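Local coordinates for DHHA1 domain protein (PDB 3KEW) that binds zinc and probably hydrolyses mischarged tRNA, as related alanyl-tRNA synthetase editing domains do, at residues A[5-10]-A[35-40]. Sequence-based numbering, arbitrary orientation.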
loop_
_atom_site.group_PDB
_atom_site.type_symbol
_atom_site.label_atom_id
_atom_site.label_comp_id
_atom_site.label_asym_id
_atom_site.label_seq_id
_atom_site.Cartn_x
_atom_site.Cartn_y
_atom_site.Cartn_z
ATOM N N LYS A 5 10.626 -10.739 -5.197
ATOM C CA LYS A 5 9.479 -9.828 -5.094
ATOM C C LYS A 5 9.905 -8.375 -5.348
ATOM O O LYS A 5 10.348 -7.661 -4.439
ATOM C CB LYS A 5 8.738 -10.015 -3.761
ATOM C CG LYS A 5 8.347 -11.477 -3.532
ATOM C CD LYS A 5 7.497 -11.734 -2.303
ATOM C CE LYS A 5 8.241 -11.558 -0.998
ATOM N NZ LYS A 5 7.380 -12.044 0.119
ATOM N N LEU A 6 9.748 -7.961 -6.603
ATOM C CA LEU A 6 10.233 -6.666 -7.102
ATOM C C LEU A 6 9.549 -5.447 -6.485
ATOM O O LEU A 6 10.189 -4.412 -6.291
ATOM C CB LEU A 6 10.142 -6.619 -8.634
ATOM C CG LEU A 6 11.131 -7.513 -9.403
ATOM C CD1 LEU A 6 10.769 -7.595 -10.873
ATOM C CD2 LEU A 6 12.569 -7.016 -9.233
ATOM N N TYR A 7 8.266 -5.600 -6.147
ATOM C CA TYR A 7 7.454 -4.549 -5.519
ATOM C C TYR A 7 8.022 -4.006 -4.208
ATOM O O TYR A 7 7.746 -2.866 -3.843
ATOM C CB TYR A 7 5.989 -4.998 -5.353
ATOM C CG TYR A 7 5.754 -6.341 -4.685
ATOM C CD1 TYR A 7 5.483 -7.483 -5.444
ATOM C CD2 TYR A 7 5.766 -6.463 -3.293
ATOM C CE1 TYR A 7 5.259 -8.711 -4.835
ATOM C CE2 TYR A 7 5.548 -7.678 -2.682
ATOM C CZ TYR A 7 5.297 -8.797 -3.454
ATOM O OH TYR A 7 5.063 -9.999 -2.832
ATOM N N TYR A 8 8.800 -4.826 -3.501
ATOM C CA TYR A 8 9.502 -4.391 -2.294
ATOM C C TYR A 8 10.938 -3.908 -2.558
ATOM O O TYR A 8 11.617 -3.456 -1.637
ATOM C CB TYR A 8 9.533 -5.507 -1.246
ATOM C CG TYR A 8 8.243 -5.745 -0.479
ATOM C CD1 TYR A 8 7.900 -7.034 -0.051
ATOM C CD2 TYR A 8 7.363 -4.693 -0.176
ATOM C CE1 TYR A 8 6.726 -7.275 0.669
ATOM C CE2 TYR A 8 6.170 -4.924 0.540
ATOM C CZ TYR A 8 5.861 -6.218 0.955
ATOM O OH TYR A 8 4.700 -6.466 1.658
ATOM N N GLU A 9 11.398 -4.016 -3.806
ATOM C CA GLU A 9 12.738 -3.555 -4.181
ATOM C C GLU A 9 12.675 -2.183 -4.848
ATOM O O GLU A 9 13.426 -1.270 -4.488
ATOM C CB GLU A 9 13.442 -4.574 -5.095
ATOM C CG GLU A 9 13.713 -5.951 -4.453
ATOM C CD GLU A 9 14.421 -5.855 -3.110
ATOM O OE1 GLU A 9 15.444 -5.142 -3.015
ATOM O OE2 GLU A 9 13.946 -6.494 -2.144
ATOM N N ASP A 10 11.775 -2.065 -5.818
ATOM C CA ASP A 10 11.462 -0.812 -6.493
ATOM C C ASP A 10 9.970 -0.800 -6.805
ATOM O O ASP A 10 9.503 -1.476 -7.725
ATOM C CB ASP A 10 12.292 -0.668 -7.775
ATOM C CG ASP A 10 12.086 0.675 -8.483
ATOM O OD1 ASP A 10 12.791 0.894 -9.484
ATOM O OD2 ASP A 10 11.244 1.512 -8.061
ATOM N N ASP A 35 9.634 -16.364 -11.767
ATOM C CA ASP A 35 10.969 -16.269 -11.165
ATOM C C ASP A 35 11.131 -14.967 -10.371
ATOM O O ASP A 35 11.710 -14.959 -9.279
ATOM C CB ASP A 35 12.082 -16.448 -12.221
ATOM C CG ASP A 35 12.172 -15.284 -13.229
ATOM O OD1 ASP A 35 13.283 -14.739 -13.390
ATOM O OD2 ASP A 35 11.159 -14.913 -13.861
ATOM N N GLN A 36 10.585 -13.884 -10.927
ATOM C CA GLN A 36 10.542 -12.567 -10.284
ATOM C C GLN A 36 9.216 -11.900 -10.614
ATOM O O GLN A 36 8.707 -12.040 -11.726
ATOM C CB GLN A 36 11.724 -11.689 -10.730
ATOM C CG GLN A 36 11.754 -11.262 -12.198
ATOM C CD GLN A 36 13.046 -10.554 -12.572
ATOM O OE1 GLN A 36 13.812 -10.124 -11.708
ATOM N NE2 GLN A 36 13.296 -10.440 -13.867
ATOM N N THR A 37 8.641 -11.192 -9.649
ATOM C CA THR A 37 7.372 -10.515 -9.907
ATOM C C THR A 37 7.278 -9.121 -9.281
ATOM O O THR A 37 7.787 -8.872 -8.185
ATOM C CB THR A 37 6.141 -11.412 -9.569
ATOM O OG1 THR A 37 4.948 -10.812 -10.089
ATOM C CG2 THR A 37 6.001 -11.656 -8.065
ATOM N N ALA A 38 6.649 -8.217 -10.017
ATOM C CA ALA A 38 6.296 -6.898 -9.508
ATOM C C ALA A 38 4.797 -6.826 -9.199
ATOM O O ALA A 38 4.285 -5.763 -8.862
ATOM C CB ALA A 38 6.697 -5.807 -10.519
ATOM N N PHE A 39 4.094 -7.956 -9.327
ATOM C CA PHE A 39 2.671 -8.027 -8.971
ATOM C C PHE A 39 2.538 -8.181 -7.457
ATOM O O PHE A 39 2.950 -9.202 -6.889
ATOM C CB PHE A 39 1.951 -9.179 -9.700
ATOM C CG PHE A 39 1.792 -8.968 -11.196
ATOM C CD1 PHE A 39 0.625 -8.408 -11.716
ATOM C CD2 PHE A 39 2.801 -9.338 -12.082
ATOM C CE1 PHE A 39 0.477 -8.188 -13.089
ATOM C CE2 PHE A 39 2.657 -9.141 -13.463
ATOM C CZ PHE A 39 1.493 -8.557 -13.966
ATOM N N PHE A 40 1.987 -7.150 -6.808
ATOM C CA PHE A 40 1.684 -7.170 -5.370
ATOM C C PHE A 40 0.495 -8.105 -5.181
ATOM O O PHE A 40 -0.497 -7.982 -5.919
ATOM C CB PHE A 40 1.334 -5.749 -4.901
ATOM C CG PHE A 40 1.250 -5.572 -3.398
ATOM C CD1 PHE A 40 0.163 -4.900 -2.827
ATOM C CD2 PHE A 40 2.261 -6.035 -2.558
ATOM C CE1 PHE A 40 0.082 -4.702 -1.443
ATOM C CE2 PHE A 40 2.190 -5.849 -1.175
ATOM C CZ PHE A 40 1.099 -5.170 -0.613
#
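Y7 and F40 form the apolar centre with an edge-to-face (T-shaped) aromatic pair, at the point where the N-terminal segment 5-10 joins residues 35-40 as they leave the six-stranded antiparallel barrel. The edge of F40 is directed at the face of Y7, with ring planes at 72° and centroids 5.3 Å apart; F40 CD2 lies 3.6 Å from Y7 CD2, toward the rim of that ring. With chi1 at -169°, F40 swings its ring away from its own N and across Y7 at about a right angle. F40 CA also sits over this face, 4.1 Å from the ring centroid, a CH-pi contact. The backbone carbonyl of F39 approaches the same ring obliquely. Y8 extends the cluster, its OH in the plane of the F40 ring at the edge, 3.8 Å from F40 CE2. That hydroxyl is hydrogen-bonded to the carbonyl O of C196, next to the zinc ligand C195, so the cluster links the barrel side to the loop by the metal site; the F40 side chain is itself about 9 Å from the zinc ion. Farther along, L6 rests its CB on A38 CB, and its CD1 obliquely meets CG of Q36; the side-chain amide of that residue is hydrogen-bonded through NE2 to K17 O. At the polar edge, K5 and T37 pair as a short parallel bridge, and L6 N donates to T37 O at 2.7 Å, the donor lying 26° out of the carbonyl plane. T37 OG1, also hydrogen-bonded to H70 NE2, closes an ST turn by accepting from F39 N at 3.1 Å.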